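Local coordinates for protein LAO/AO transport system kinase (Escherichia coli, PDB 2P67) that is a member of the MeaB family of P-loop proteins and probably binds a nucleotide on a parallel beta sheet flanked by helices, at residues Ile199-Asp204 / Ala213-Met218; Ser221-Leu226 / Pro235-Cys240; Cys172-Gln177 / His253-Phe258; Ser70-Ala75 / Arg246-Ile251. All blocks are in the same frame, centred on the assembly; numbering follows the deposited sequence. Where two conformers were deposited one is given.

How the interactions relate
All four contacts are buried and apolar, and each fastens a helix of the P-loop domain to its parallel sheet or to another helix. Interactions 1 and 2 share helix 209-225, which lies along strand 198-201 and its neighbour 236-239, the outermost strand on that side within this chain; they are also joined by a hydrogen bond from R216 NE to V237 O. Interactions 3 and 4 share helix 248-264, its later turns meeting strand 172-177 and its first turn meeting helix 69-82. Aliphatic branches do the work in 1 and 2, whereas 3 and 4 each add a phenylalanine ring, with a sulfur over its face only in 3. R236 and D257 form a salt bridge between 2 and 3.

Interaction 1: Ile199-Asp204 / Ala213-Met218; sequences IVINKD and AIARHM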
loop_
_atom_site.group_PDB
_atom_site.type_symbol
_atom_site.label_atom_id
_atom_site.label_comp_id
_atom_site.label_asym_id
_atom_site.label_seq_id
_atom_site.Cartn_x
_atom_site.Cartn_y
_atom_site.Cartn_z
ATOM N N ILE A 199 -3.345 -16.677 -11.319
ATOM C CA ILE A 199 -2.476 -16.217 -12.386
ATOM C C ILE A 199 -2.600 -17.233 -13.514
ATOM O O ILE A 199 -2.615 -18.451 -13.258
ATOM C CB ILE A 199 -0.975 -16.146 -11.975
ATOM C CG1 ILE A 199 -0.785 -15.197 -10.781
ATOM C CG2 ILE A 199 -0.100 -15.718 -13.173
ATOM C CD1 ILE A 199 -0.760 -13.741 -11.105
ATOM N N VAL A 200 -2.716 -16.739 -14.740
ATOM C CA VAL A 200 -2.874 -17.613 -15.898
ATOM C C VAL A 200 -1.792 -17.274 -16.933
ATOM O O VAL A 200 -1.589 -16.106 -17.264
ATOM C CB VAL A 200 -4.281 -17.487 -16.539
ATOM C CG1 VAL A 200 -4.318 -18.256 -17.869
ATOM C CG2 VAL A 200 -5.404 -18.001 -15.581
ATOM N N ILE A 201 -1.090 -18.296 -17.427
ATOM C CA ILE A 201 -0.093 -18.098 -18.476
ATOM C C ILE A 201 -0.725 -18.612 -19.763
ATOM O O ILE A 201 -0.939 -19.819 -19.917
ATOM C CB ILE A 201 1.255 -18.852 -18.191
ATOM C CG1 ILE A 201 1.726 -18.698 -16.721
ATOM C CG2 ILE A 201 2.343 -18.447 -19.214
ATOM C CD1 ILE A 201 2.176 -17.269 -16.283
ATOM N N ASN A 202 -1.081 -17.697 -20.661
ATOM C CA ASN A 202 -1.750 -18.080 -21.920
ATOM C C ASN A 202 -0.687 -18.453 -22.968
ATOM O O ASN A 202 0.506 -18.208 -22.766
ATOM C CB ASN A 202 -2.662 -16.934 -22.407
ATOM C CG ASN A 202 -3.724 -17.368 -23.444
ATOM O OD1 ASN A 202 -4.002 -18.563 -23.668
ATOM N ND2 ASN A 202 -4.340 -16.361 -24.078
ATOM N N LYS A 203 -1.126 -19.081 -24.054
ATOM C CA LYS A 203 -0.265 -19.439 -25.204
ATOM C C LYS A 203 0.664 -20.592 -24.867
ATOM O O LYS A 203 1.807 -20.656 -25.350
ATOM C CB LYS A 203 0.505 -18.231 -25.758
ATOM C CG LYS A 203 -0.402 -17.074 -26.189
ATOM C CD LYS A 203 0.377 -15.880 -26.716
ATOM C CE LYS A 203 -0.590 -14.758 -27.084
ATOM N NZ LYS A 203 0.112 -13.468 -27.333
ATOM N N ASP A 204 0.158 -21.505 -24.045
ATOM C CA ASP A 204 0.788 -22.801 -23.824
ATOM C C ASP A 204 0.462 -23.684 -25.025
ATOM O O ASP A 204 -0.351 -24.609 -24.941
ATOM C CB ASP A 204 0.301 -23.462 -22.521
ATOM C CG ASP A 204 1.189 -24.637 -22.096
ATOM O OD1 ASP A 204 2.214 -24.864 -22.772
ATOM O OD2 ASP A 204 0.868 -25.327 -21.098
ATOM N N ALA A 213 6.173 -23.269 -18.870
ATOM C CA ALA A 213 6.361 -24.007 -17.599
ATOM C C ALA A 213 7.254 -23.250 -16.614
ATOM O O ALA A 213 7.013 -23.282 -15.395
ATOM C CB ALA A 213 6.929 -25.395 -17.855
ATOM N N ILE A 214 8.285 -22.585 -17.131
ATOM C CA ILE A 214 9.207 -21.827 -16.291
ATOM C C ILE A 214 8.499 -20.592 -15.705
ATOM O O ILE A 214 8.627 -20.295 -14.513
ATOM C CB ILE A 214 10.516 -21.452 -17.067
ATOM C CG1 ILE A 214 11.348 -22.733 -17.318
ATOM C CG2 ILE A 214 11.365 -20.400 -16.287
ATOM C CD1 ILE A 214 12.462 -22.543 -18.367
ATOM N N ALA A 215 7.736 -19.891 -16.544
ATOM C CA ALA A 215 6.979 -18.738 -16.058
ATOM C C ALA A 215 5.941 -19.169 -14.997
ATOM O O ALA A 215 5.816 -18.569 -13.929
ATOM C CB ALA A 215 6.296 -18.016 -17.240
ATOM N N ARG A 216 5.214 -20.234 -15.294
ATOM C CA ARG A 216 4.212 -20.745 -14.371
ATOM C C ARG A 216 4.877 -21.094 -13.028
ATOM O O ARG A 216 4.371 -20.747 -11.954
ATOM C CB ARG A 216 3.560 -21.981 -14.986
ATOM C CG ARG A 216 2.371 -22.411 -14.191
ATOM C CD ARG A 216 2.181 -23.895 -14.173
ATOM N NE ARG A 216 1.427 -24.147 -12.964
ATOM C CZ ARG A 216 1.970 -24.459 -11.799
ATOM N NH1 ARG A 216 1.180 -24.626 -10.758
ATOM N NH2 ARG A 216 3.282 -24.647 -11.680
ATOM N N HIS A 217 6.026 -21.771 -13.093
ATOM C CA HIS A 217 6.768 -22.142 -11.877
ATOM C C HIS A 217 7.178 -20.925 -11.026
ATOM O O HIS A 217 7.064 -20.952 -9.794
ATOM C CB HIS A 217 8.008 -22.949 -12.259
ATOM C CG HIS A 217 8.723 -23.535 -11.089
ATOM N ND1 HIS A 217 8.348 -24.736 -10.522
ATOM C CD2 HIS A 217 9.766 -23.079 -10.359
ATOM C CE1 HIS A 217 9.148 -25.003 -9.502
ATOM N NE2 HIS A 217 10.011 -24.011 -9.379
ATOM N N MET A 218 7.629 -19.864 -11.693
ATOM C CA MET A 218 8.129 -18.657 -11.030
ATOM C C MET A 218 7.007 -17.986 -10.221
ATOM O O MET A 218 7.178 -17.698 -9.028
ATOM C CB MET A 218 8.725 -17.688 -12.076
ATOM C CG MET A 218 9.227 -16.372 -11.459
ATOM S SD MET A 218 9.767 -15.188 -12.719
ATOM C CE MET A 218 8.280 -14.848 -13.610
#
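I201, on strand 198-201, packs against A215 and R216 in a small, buried apolar contact between a sheet strand and the helix that follows it in the chain. The backbones come nearest at I201 and R216, whose CA atoms lie 6.5 Å apart. I201 touches with its longer branch: CG1 is anti to the carbonyl carbon (chi1 -44°), which carries it out to the helix backbone, 4.0 Å from CA of R216. The bend at chi2 (-68°) then brings CD1 of I201 to 4.3 Å from the methyl CB of A215. R216 offers only the root of its side chain, its CB lying 4.1 Å from I201 CG1. Strand 198-201, helix 209-225 and strand 236-239 form a beta-alpha-beta unit of the parallel sheet, and this contact seats the helix on the first of its two strands. Beyond CB the chain of R216 leads away from I201. Its guanidinium group is held by the second strand and by its own helix: NE bonds to the carbonyl O of V237, and NH1 makes a salt bridge with E220. Around the apolar patch, I201 also packs on V212, T239 and Q177, while D204 OD2, further along the chain, bonds to T239 OG1.

Interaction 2: Ser221-Leu226 / Pro235-Cys240; sequences SALHIL and PRVLTC
With chi1 at -70° and chi2 at 163°, L223 sends CG anti to its carbonyl carbon and stretches both methyls from helix 209-225 toward P235 and V237. V237 answers with CG2: its chi1 of -175° puts CG1 anti to the backbone N and leaves CG2 anti to the carbonyl carbon. The two methyls of L223 divide the work. CD2 rests against the proline ring, 3.8 Å from P235 CB and 3.9 Å from P235 CG; CD1 meets V237 CG2 at 3.6 Å and also lies near P235 CB, so that P235 CB touches both methyls of L223. The side chains approach at a slant, and the backbones are nearest at L223 and P235. Here the last turn of helix 209-225 closes over the start of strand 236-239, the second strand of a beta-alpha-beta unit and the edge of the sheet within this chain. I199 of the neighbouring strand packs on both L223 and V237 and extends the apolar layer. Beside this patch, a water lies in the plane of the H224 ring, 2.9 Å from NE2, and donates to P235 O at 2.8 Å; R216 of the same helix bonds directly to V237 O. Across the direct contact only methyl, methylene and ring carbons meet, so its cohesion rests on dispersion and the exclusion of water.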
loop_
_atom_site.group_PDB
_atom_site.type_symbol
_atom_site.label_atom_id
_atom_site.label_comp_id
_atom_site.label_asym_id
_atom_site.label_seq_id
_atom_site.Cartn_x
_atom_site.Cartn_y
_atom_site.Cartn_z
ATOM N N SER A 221 6.157 -20.104 -7.241
ATOM C CA SER A 221 7.109 -20.004 -6.151
ATOM C C SER A 221 6.752 -18.806 -5.277
ATOM O O SER A 221 6.648 -18.943 -4.050
ATOM C CB SER A 221 8.551 -19.847 -6.670
ATOM O OG SER A 221 8.953 -21.004 -7.420
ATOM N N ALA A 222 6.540 -17.646 -5.907
ATOM C CA ALA A 222 6.196 -16.427 -5.165
ATOM C C ALA A 222 4.892 -16.634 -4.362
ATOM O O ALA A 222 4.819 -16.304 -3.178
ATOM C CB ALA A 222 6.046 -15.248 -6.128
ATOM N N LEU A 223 3.883 -17.199 -5.001
ATOM C CA LEU A 223 2.560 -17.326 -4.358
ATOM C C LEU A 223 2.486 -18.412 -3.275
ATOM O O LEU A 223 1.613 -18.370 -2.405
ATOM C CB LEU A 223 1.468 -17.495 -5.421
ATOM C CG LEU A 223 1.187 -16.233 -6.256
ATOM C CD1 LEU A 223 0.399 -16.589 -7.545
ATOM C CD2 LEU A 223 0.479 -15.136 -5.430
ATOM N N HIS A 224 3.395 -19.387 -3.335
ATOM C CA HIS A 224 3.511 -20.374 -2.273
ATOM C C HIS A 224 4.285 -19.847 -1.053
ATOM O O HIS A 224 4.005 -20.249 0.050
ATOM C CB HIS A 224 4.129 -21.675 -2.823
ATOM C CG HIS A 224 3.172 -22.499 -3.643
ATOM N ND1 HIS A 224 3.485 -23.766 -4.084
ATOM C CD2 HIS A 224 1.904 -22.258 -4.063
ATOM C CE1 HIS A 224 2.460 -24.264 -4.758
ATOM N NE2 HIS A 224 1.490 -23.370 -4.764
ATOM N N ILE A 225 5.249 -18.947 -1.263
ATOM C CA ILE A 225 6.157 -18.468 -0.188
ATOM C C ILE A 225 5.578 -17.274 0.582
ATOM O O ILE A 225 5.726 -17.181 1.804
ATOM C CB ILE A 225 7.553 -18.101 -0.795
ATOM C CG1 ILE A 225 8.327 -19.365 -1.175
ATOM C CG2 ILE A 225 8.384 -17.266 0.132
ATOM C CD1 ILE A 225 9.601 -19.026 -2.059
ATOM N N LEU A 226 4.922 -16.369 -0.143
ATOM C CA LEU A 226 4.245 -15.207 0.482
ATOM C C LEU A 226 2.991 -15.565 1.264
ATOM O O LEU A 226 2.230 -16.462 0.873
ATOM C CB LEU A 226 3.866 -14.165 -0.567
ATOM C CG LEU A 226 5.045 -13.647 -1.403
ATOM C CD1 LEU A 226 4.584 -12.769 -2.611
ATOM C CD2 LEU A 226 6.013 -12.885 -0.459
ATOM N N PRO A 235 -3.322 -18.992 -3.575
ATOM C CA PRO A 235 -3.440 -18.610 -4.995
ATOM C C PRO A 235 -2.919 -19.703 -5.928
ATOM O O PRO A 235 -1.932 -20.385 -5.599
ATOM C CB PRO A 235 -2.562 -17.354 -5.099
ATOM C CG PRO A 235 -2.612 -16.754 -3.706
ATOM C CD PRO A 235 -2.634 -17.958 -2.779
ATOM N N ARG A 236 -3.568 -19.874 -7.077
ATOM C CA ARG A 236 -3.183 -20.920 -8.033
ATOM C C ARG A 236 -2.666 -20.299 -9.305
ATOM O O ARG A 236 -3.093 -19.201 -9.689
ATOM C CB ARG A 236 -4.366 -21.823 -8.376
ATOM C CG ARG A 236 -4.959 -22.542 -7.181
ATOM C CD ARG A 236 -6.105 -23.457 -7.611
ATOM N NE ARG A 236 -6.738 -24.053 -6.442
ATOM C CZ ARG A 236 -7.823 -24.816 -6.475
ATOM N NH1 ARG A 236 -8.373 -25.138 -7.644
ATOM N NH2 ARG A 236 -8.342 -25.270 -5.336
ATOM N N VAL A 237 -1.742 -21.002 -9.956
ATOM C CA VAL A 237 -1.154 -20.551 -11.199
ATOM C C VAL A 237 -1.396 -21.656 -12.225
ATOM O O VAL A 237 -0.921 -22.796 -12.048
ATOM C CB VAL A 237 0.362 -20.263 -11.059
ATOM C CG1 VAL A 237 0.924 -19.662 -12.353
ATOM C CG2 VAL A 237 0.623 -19.318 -9.878
ATOM N N LEU A 238 -2.142 -21.309 -13.269
ATOM C CA LEU A 238 -2.536 -22.271 -14.297
ATOM C C LEU A 238 -2.041 -21.826 -15.668
ATOM O O LEU A 238 -1.692 -20.677 -15.854
ATOM C CB LEU A 238 -4.057 -22.463 -14.309
ATOM C CG LEU A 238 -4.708 -22.935 -13.000
ATOM C CD1 LEU A 238 -6.189 -23.208 -13.179
ATOM C CD2 LEU A 238 -4.008 -24.170 -12.458
ATOM N N THR A 239 -1.986 -22.757 -16.616
ATOM C CA THR A 239 -1.655 -22.407 -17.989
ATOM C C THR A 239 -2.802 -22.847 -18.896
ATOM O O THR A 239 -3.591 -23.747 -18.546
ATOM C CB THR A 239 -0.362 -23.097 -18.487
ATOM O OG1 THR A 239 -0.628 -24.499 -18.644
ATOM C CG2 THR A 239 0.848 -22.851 -17.524
ATOM N N CYS A 240 -2.880 -22.218 -20.068
ATOM C CA CYS A 240 -3.915 -22.552 -21.046
ATOM C C CYS A 240 -3.456 -22.224 -22.451
ATOM O O CYS A 240 -2.447 -21.556 -22.642
ATOM C CB CYS A 240 -5.242 -21.840 -20.732
ATOM S SG CYS A 240 -5.211 -20.033 -20.816
HETATM O O HOH W 1 -1.174 -23.086 -5.741
#

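Interaction 3: Cys172-Gln177 / His253-Phe258; sequences CFISLQ and HAIIDF
The sulfur of C172 lies over one face of the F258 ring, 4.0 Å from its centroid and 18° off the ring normal, displaced toward the rim. C172 CB lies 3.6 Å from F258 CE2. F258 reaches the strand because its CG is anti to the backbone N (chi1 174°). One turn earlier in the helix, I255 CD1 meets I174 CD1 at 3.9 Å, these two side chains crossing at about a right angle, while I255 CG1 approaches C172 SG more loosely, at 4.3 Å. Strand 172-177 is an inner strand of the parallel sheet of a P-loop NTPase fold, and helix 248-264 covers one of its faces; the axes of 172-177 and 253-258 come within 10.0 Å, at 147° between directions. In the next shell, L59 of the neighbouring strand packs on both C172 and I255, and L198 of the strand on the other flank also touches I255. W233 meets the F258 ring edge-to-face.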
loop_
_atom_site.group_PDB
_atom_site.type_symbol
_atom_site.label_atom_id
_atom_site.label_comp_id
_atom_site.label_asym_id
_atom_site.label_seq_id
_atom_site.Cartn_x
_atom_site.Cartn_y
_atom_site.Cartn_z
ATOM N N CYS A 172 -13.249 -12.083 -7.476
ATOM C CA CYS A 172 -12.101 -12.931 -7.815
ATOM C C CYS A 172 -11.291 -12.249 -8.907
ATOM O O CYS A 172 -11.844 -11.904 -9.967
ATOM C CB CYS A 172 -12.562 -14.323 -8.277
ATOM S SG CYS A 172 -11.175 -15.473 -8.676
ATOM N N PHE A 173 -9.986 -12.059 -8.631
ATOM C CA PHE A 173 -9.098 -11.327 -9.520
ATOM C C PHE A 173 -8.109 -12.260 -10.220
ATOM O O PHE A 173 -7.322 -12.962 -9.559
ATOM C CB PHE A 173 -8.339 -10.217 -8.793
ATOM C CG PHE A 173 -7.419 -9.471 -9.699
ATOM C CD1 PHE A 173 -7.936 -8.684 -10.728
ATOM C CD2 PHE A 173 -6.043 -9.631 -9.608
ATOM C CE1 PHE A 173 -7.081 -8.021 -11.608
ATOM C CE2 PHE A 173 -5.189 -8.980 -10.486
ATOM C CZ PHE A 173 -5.704 -8.187 -11.484
ATOM N N ILE A 174 -8.145 -12.229 -11.543
ATOM C CA ILE A 174 -7.360 -13.128 -12.406
ATOM C C ILE A 174 -6.399 -12.313 -13.276
ATOM O O ILE A 174 -6.814 -11.390 -13.983
ATOM C CB ILE A 174 -8.262 -14.001 -13.314
ATOM C CG1 ILE A 174 -9.251 -14.838 -12.485
ATOM C CG2 ILE A 174 -7.390 -14.917 -14.209
ATOM C CD1 ILE A 174 -10.695 -14.382 -12.596
ATOM N N SER A 175 -5.116 -12.655 -13.229
ATOM C CA SER A 175 -4.113 -11.919 -13.998
ATOM C C SER A 175 -3.533 -12.816 -15.079
ATOM O O SER A 175 -3.076 -13.909 -14.785
ATOM C CB SER A 175 -2.995 -11.409 -13.091
ATOM O OG SER A 175 -1.929 -10.853 -13.859
ATOM N N LEU A 176 -3.557 -12.336 -16.317
ATOM C CA LEU A 176 -2.936 -13.041 -17.433
ATOM C C LEU A 176 -1.531 -12.535 -17.660
ATOM O O LEU A 176 -1.276 -11.317 -17.712
ATOM C CB LEU A 176 -3.763 -12.906 -18.707
ATOM C CG LEU A 176 -4.714 -14.076 -18.901
ATOM C CD1 LEU A 176 -5.877 -13.955 -17.937
ATOM C CD2 LEU A 176 -5.187 -14.091 -20.340
ATOM N N GLN A 177 -0.624 -13.492 -17.789
ATOM C CA GLN A 177 0.797 -13.190 -17.958
ATOM C C GLN A 177 1.337 -13.932 -19.178
ATOM O O GLN A 177 0.782 -14.939 -19.602
ATOM C CB GLN A 177 1.598 -13.578 -16.709
ATOM C CG GLN A 177 1.195 -12.861 -15.399
ATOM C CD GLN A 177 1.456 -11.342 -15.390
ATOM O OE1 GLN A 177 2.414 -10.849 -15.988
ATOM N NE2 GLN A 177 0.619 -10.608 -14.676
ATOM N N HIS A 253 -13.023 -23.996 -13.325
ATOM C CA HIS A 253 -13.089 -24.849 -12.164
ATOM C C HIS A 253 -12.322 -24.303 -10.957
ATOM O O HIS A 253 -12.773 -24.441 -9.830
ATOM C CB HIS A 253 -12.662 -26.258 -12.542
ATOM C CG HIS A 253 -13.663 -26.930 -13.425
ATOM N ND1 HIS A 253 -13.338 -27.947 -14.299
ATOM C CD2 HIS A 253 -14.985 -26.691 -13.593
ATOM C CE1 HIS A 253 -14.431 -28.328 -14.942
ATOM N NE2 HIS A 253 -15.441 -27.576 -14.537
ATOM N N ALA A 254 -11.188 -23.668 -11.211
ATOM C CA ALA A 254 -10.417 -23.045 -10.145
ATOM C C ALA A 254 -11.175 -21.854 -9.556
ATOM O O ALA A 254 -11.150 -21.639 -8.347
ATOM C CB ALA A 254 -9.046 -22.619 -10.643
ATOM N N ILE A 255 -11.823 -21.071 -10.418
ATOM C CA ILE A 255 -12.667 -19.961 -9.968
ATOM C C ILE A 255 -13.795 -20.465 -9.072
ATOM O O ILE A 255 -14.072 -19.867 -8.031
ATOM C CB ILE A 255 -13.205 -19.104 -11.158
ATOM C CG1 ILE A 255 -12.035 -18.349 -11.811
ATOM C CG2 ILE A 255 -14.287 -18.089 -10.670
ATOM C CD1 ILE A 255 -12.242 -17.868 -13.254
ATOM N N ILE A 256 -14.439 -21.556 -9.471
ATOM C CA ILE A 256 -15.478 -22.174 -8.639
ATOM C C ILE A 256 -14.897 -22.621 -7.282
ATOM O O ILE A 256 -15.499 -22.377 -6.246
ATOM C CB ILE A 256 -16.204 -23.324 -9.382
ATOM C CG1 ILE A 256 -17.014 -22.747 -10.549
ATOM C CG2 ILE A 256 -17.123 -24.096 -8.414
ATOM C CD1 ILE A 256 -17.461 -23.785 -11.553
ATOM N N ASP A 257 -13.709 -23.232 -7.299
ATOM C CA ASP A 257 -12.999 -23.636 -6.078
ATOM C C ASP A 257 -12.722 -22.433 -5.154
ATOM O O ASP A 257 -12.895 -22.506 -3.930
ATOM C CB ASP A 257 -11.678 -24.342 -6.446
ATOM C CG ASP A 257 -11.880 -25.768 -6.978
ATOM O OD1 ASP A 257 -13.009 -26.327 -6.887
ATOM O OD2 ASP A 257 -10.893 -26.334 -7.509
ATOM N N PHE A 258 -12.309 -21.318 -5.755
ATOM C CA PHE A 258 -12.132 -20.051 -5.025
ATOM C C PHE A 258 -13.442 -19.622 -4.336
ATOM O O PHE A 258 -13.450 -19.303 -3.141
ATOM C CB PHE A 258 -11.631 -18.951 -5.992
ATOM C CG PHE A 258 -11.554 -17.568 -5.366
ATOM C CD1 PHE A 258 -10.367 -17.123 -4.760
ATOM C CD2 PHE A 258 -12.668 -16.702 -5.396
ATOM C CE1 PHE A 258 -10.276 -15.839 -4.171
ATOM C CE2 PHE A 258 -12.590 -15.417 -4.799
ATOM C CZ PHE A 258 -11.387 -14.981 -4.202
#

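Interaction 4: Ser70-Ala75 / Arg246-Ile251; sequences STFLEA and RGIDEI
Ring-to-aliphatic packing comes first: F72 of helix 69-82 reaches two isoleucines in the first turn of helix 248-264. CD1 of F72 lies 4.1 Å from I248 CD1, and CE1 of F72 lies 3.9 Å from I251 CD1. Both methyls approach the ring obliquely, and at its far end F72 CZ comes within 4.2 Å of I251 CG2. The ring extends to this helix because CG is anti to the backbone N (chi1 170°). Purely aliphatic packing follows one turn along, where A75 CB meets I248 CG1 at 4.1 Å. I248 also sets its other branch against the helix backbone, CG2 being 4.0 Å from the carbonyl O of A75. With CG1 anti to its carbonyl carbon (chi1 -47°), I248 thus straddles A75 with CG1 and CG2, while CD1, at the end of the CG1 branch, reaches F72. Among backbone features, G247 holds the N-cap with a positive phi (92°), a conformation that favours glycine, and its O accepts the bond from I251 N. Helix 69-82 begins within a sequence that fits a Walker A P-loop, and the packing ties it to the helix after the last sheet strand. T71 OG1, on the same helix, bonds to G68 O. With carbon meeting carbon through most of the interface, shape and burial, rather than directional bonds between the two helices, hold them together.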
loop_
_atom_site.group_PDB
_atom_site.type_symbol
_atom_site.label_atom_id
_atom_site.label_comp_id
_atom_site.label_asym_id
_atom_site.label_seq_id
_atom_site.Cartn_x
_atom_site.Cartn_y
_atom_site.Cartn_z
ATOM N N SER A 70 -7.550 -10.934 -25.237
ATOM C CA SER A 70 -8.720 -11.007 -26.127
ATOM C C SER A 70 -9.139 -12.454 -26.420
ATOM O O SER A 70 -10.316 -12.790 -26.325
ATOM C CB SER A 70 -8.459 -10.268 -27.445
ATOM O OG SER A 70 -8.402 -8.863 -27.246
ATOM N N THR A 71 -8.178 -13.301 -26.794
ATOM C CA THR A 71 -8.488 -14.701 -27.124
ATOM C C THR A 71 -8.945 -15.470 -25.897
ATOM O O THR A 71 -9.879 -16.283 -25.972
ATOM C CB THR A 71 -7.314 -15.434 -27.827
ATOM O OG1 THR A 71 -6.190 -15.559 -26.937
ATOM C CG2 THR A 71 -6.894 -14.674 -29.065
ATOM N N PHE A 72 -8.292 -15.201 -24.763
ATOM C CA PHE A 72 -8.688 -15.816 -23.506
ATOM C C PHE A 72 -10.120 -15.442 -23.130
ATOM O O PHE A 72 -10.913 -16.318 -22.815
ATOM C CB PHE A 72 -7.725 -15.462 -22.355
ATOM C CG PHE A 72 -8.239 -15.884 -21.010
ATOM C CD1 PHE A 72 -8.132 -17.210 -20.608
ATOM C CD2 PHE A 72 -8.866 -14.969 -20.166
ATOM C CE1 PHE A 72 -8.631 -17.623 -19.382
ATOM C CE2 PHE A 72 -9.374 -15.369 -18.932
ATOM C CZ PHE A 72 -9.251 -16.709 -18.537
ATOM N N LEU A 73 -10.437 -14.149 -23.139
ATOM C CA LEU A 73 -11.780 -13.693 -22.800
ATOM C C LEU A 73 -12.865 -14.302 -23.679
ATOM O O LEU A 73 -13.939 -14.667 -23.194
ATOM C CB LEU A 73 -11.861 -12.173 -22.840
ATOM C CG LEU A 73 -11.196 -11.468 -21.660
ATOM C CD1 LEU A 73 -11.148 -9.973 -21.945
ATOM C CD2 LEU A 73 -11.918 -11.783 -20.336
ATOM N N GLU A 74 -12.582 -14.401 -24.971
ATOM C CA GLU A 74 -13.513 -15.028 -25.906
ATOM C C GLU A 74 -13.735 -16.495 -25.544
ATOM O O GLU A 74 -14.871 -16.940 -25.405
ATOM C CB GLU A 74 -13.004 -14.895 -27.347
ATOM C CG GLU A 74 -13.979 -15.510 -28.362
ATOM C CD GLU A 74 -13.369 -15.683 -29.745
ATOM O OE1 GLU A 74 -12.176 -16.035 -29.841
ATOM O OE2 GLU A 74 -14.098 -15.483 -30.742
ATOM N N ALA A 75 -12.648 -17.246 -25.393
ATOM C CA ALA A 75 -12.750 -18.657 -25.012
ATOM C C ALA A 75 -13.447 -18.847 -23.664
ATOM O O ALA A 75 -14.325 -19.688 -23.527
ATOM C CB ALA A 75 -11.363 -19.324 -25.032
ATOM N N ARG A 246 -7.721 -25.378 -24.739
ATOM C CA ARG A 246 -7.265 -26.272 -23.681
ATOM C C ARG A 246 -6.911 -25.469 -22.433
ATOM O O ARG A 246 -6.307 -24.402 -22.526
ATOM C CB ARG A 246 -6.069 -27.109 -24.151
ATOM C CG ARG A 246 -6.407 -28.136 -25.246
ATOM C CD ARG A 246 -7.187 -29.339 -24.690
ATOM N NE ARG A 246 -7.903 -30.053 -25.746
ATOM C CZ ARG A 246 -9.213 -29.962 -25.967
ATOM N NH1 ARG A 246 -9.977 -29.202 -25.191
ATOM N NH2 ARG A 246 -9.765 -30.646 -26.959
ATOM N N GLY A 247 -7.303 -25.988 -21.280
ATOM C CA GLY A 247 -7.001 -25.337 -20.006
ATOM C C GLY A 247 -8.064 -24.375 -19.517
ATOM O O GLY A 247 -8.045 -23.983 -18.354
ATOM N N ILE A 248 -8.999 -24.010 -20.389
ATOM C CA ILE A 248 -10.028 -23.031 -20.038
ATOM C C ILE A 248 -11.009 -23.599 -19.017
ATOM O O ILE A 248 -11.347 -22.928 -18.054
ATOM C CB ILE A 248 -10.792 -22.466 -21.281
ATOM C CG1 ILE A 248 -9.832 -22.058 -22.410
ATOM C CG2 ILE A 248 -11.731 -21.297 -20.877
ATOM C CD1 ILE A 248 -8.844 -20.955 -22.055
ATOM N N ASP A 249 -11.464 -24.832 -19.238
ATOM C CA ASP A 249 -12.359 -25.531 -18.313
ATOM C C ASP A 249 -11.764 -25.543 -16.900
ATOM O O ASP A 249 -12.456 -25.336 -15.908
ATOM C CB ASP A 249 -12.594 -26.988 -18.773
ATOM C CG ASP A 249 -13.212 -27.091 -20.166
ATOM O OD1 ASP A 249 -14.108 -26.297 -20.509
ATOM O OD2 ASP A 249 -12.805 -27.993 -20.931
ATOM N N GLU A 250 -10.455 -25.788 -16.832
ATOM C CA GLU A 250 -9.735 -25.909 -15.570
ATOM C C GLU A 250 -9.651 -24.567 -14.826
ATOM O O GLU A 250 -9.707 -24.520 -13.590
ATOM C CB GLU A 250 -8.336 -26.474 -15.838
ATOM C CG GLU A 250 -8.355 -27.983 -16.206
ATOM C CD GLU A 250 -8.815 -28.313 -17.648
ATOM O OE1 GLU A 250 -9.129 -27.422 -18.490
ATOM O OE2 GLU A 250 -8.858 -29.526 -17.951
ATOM N N ILE A 251 -9.541 -23.486 -15.592
ATOM C CA ILE A 251 -9.531 -22.131 -15.018
ATOM C C ILE A 251 -10.894 -21.805 -14.391
ATOM O O ILE A 251 -10.969 -21.314 -13.264
ATOM C CB ILE A 251 -9.057 -21.087 -16.057
ATOM C CG1 ILE A 251 -7.546 -21.291 -16.340
ATOM C CG2 ILE A 251 -9.391 -19.642 -15.592
ATOM C CD1 ILE A 251 -7.045 -20.733 -17.587
#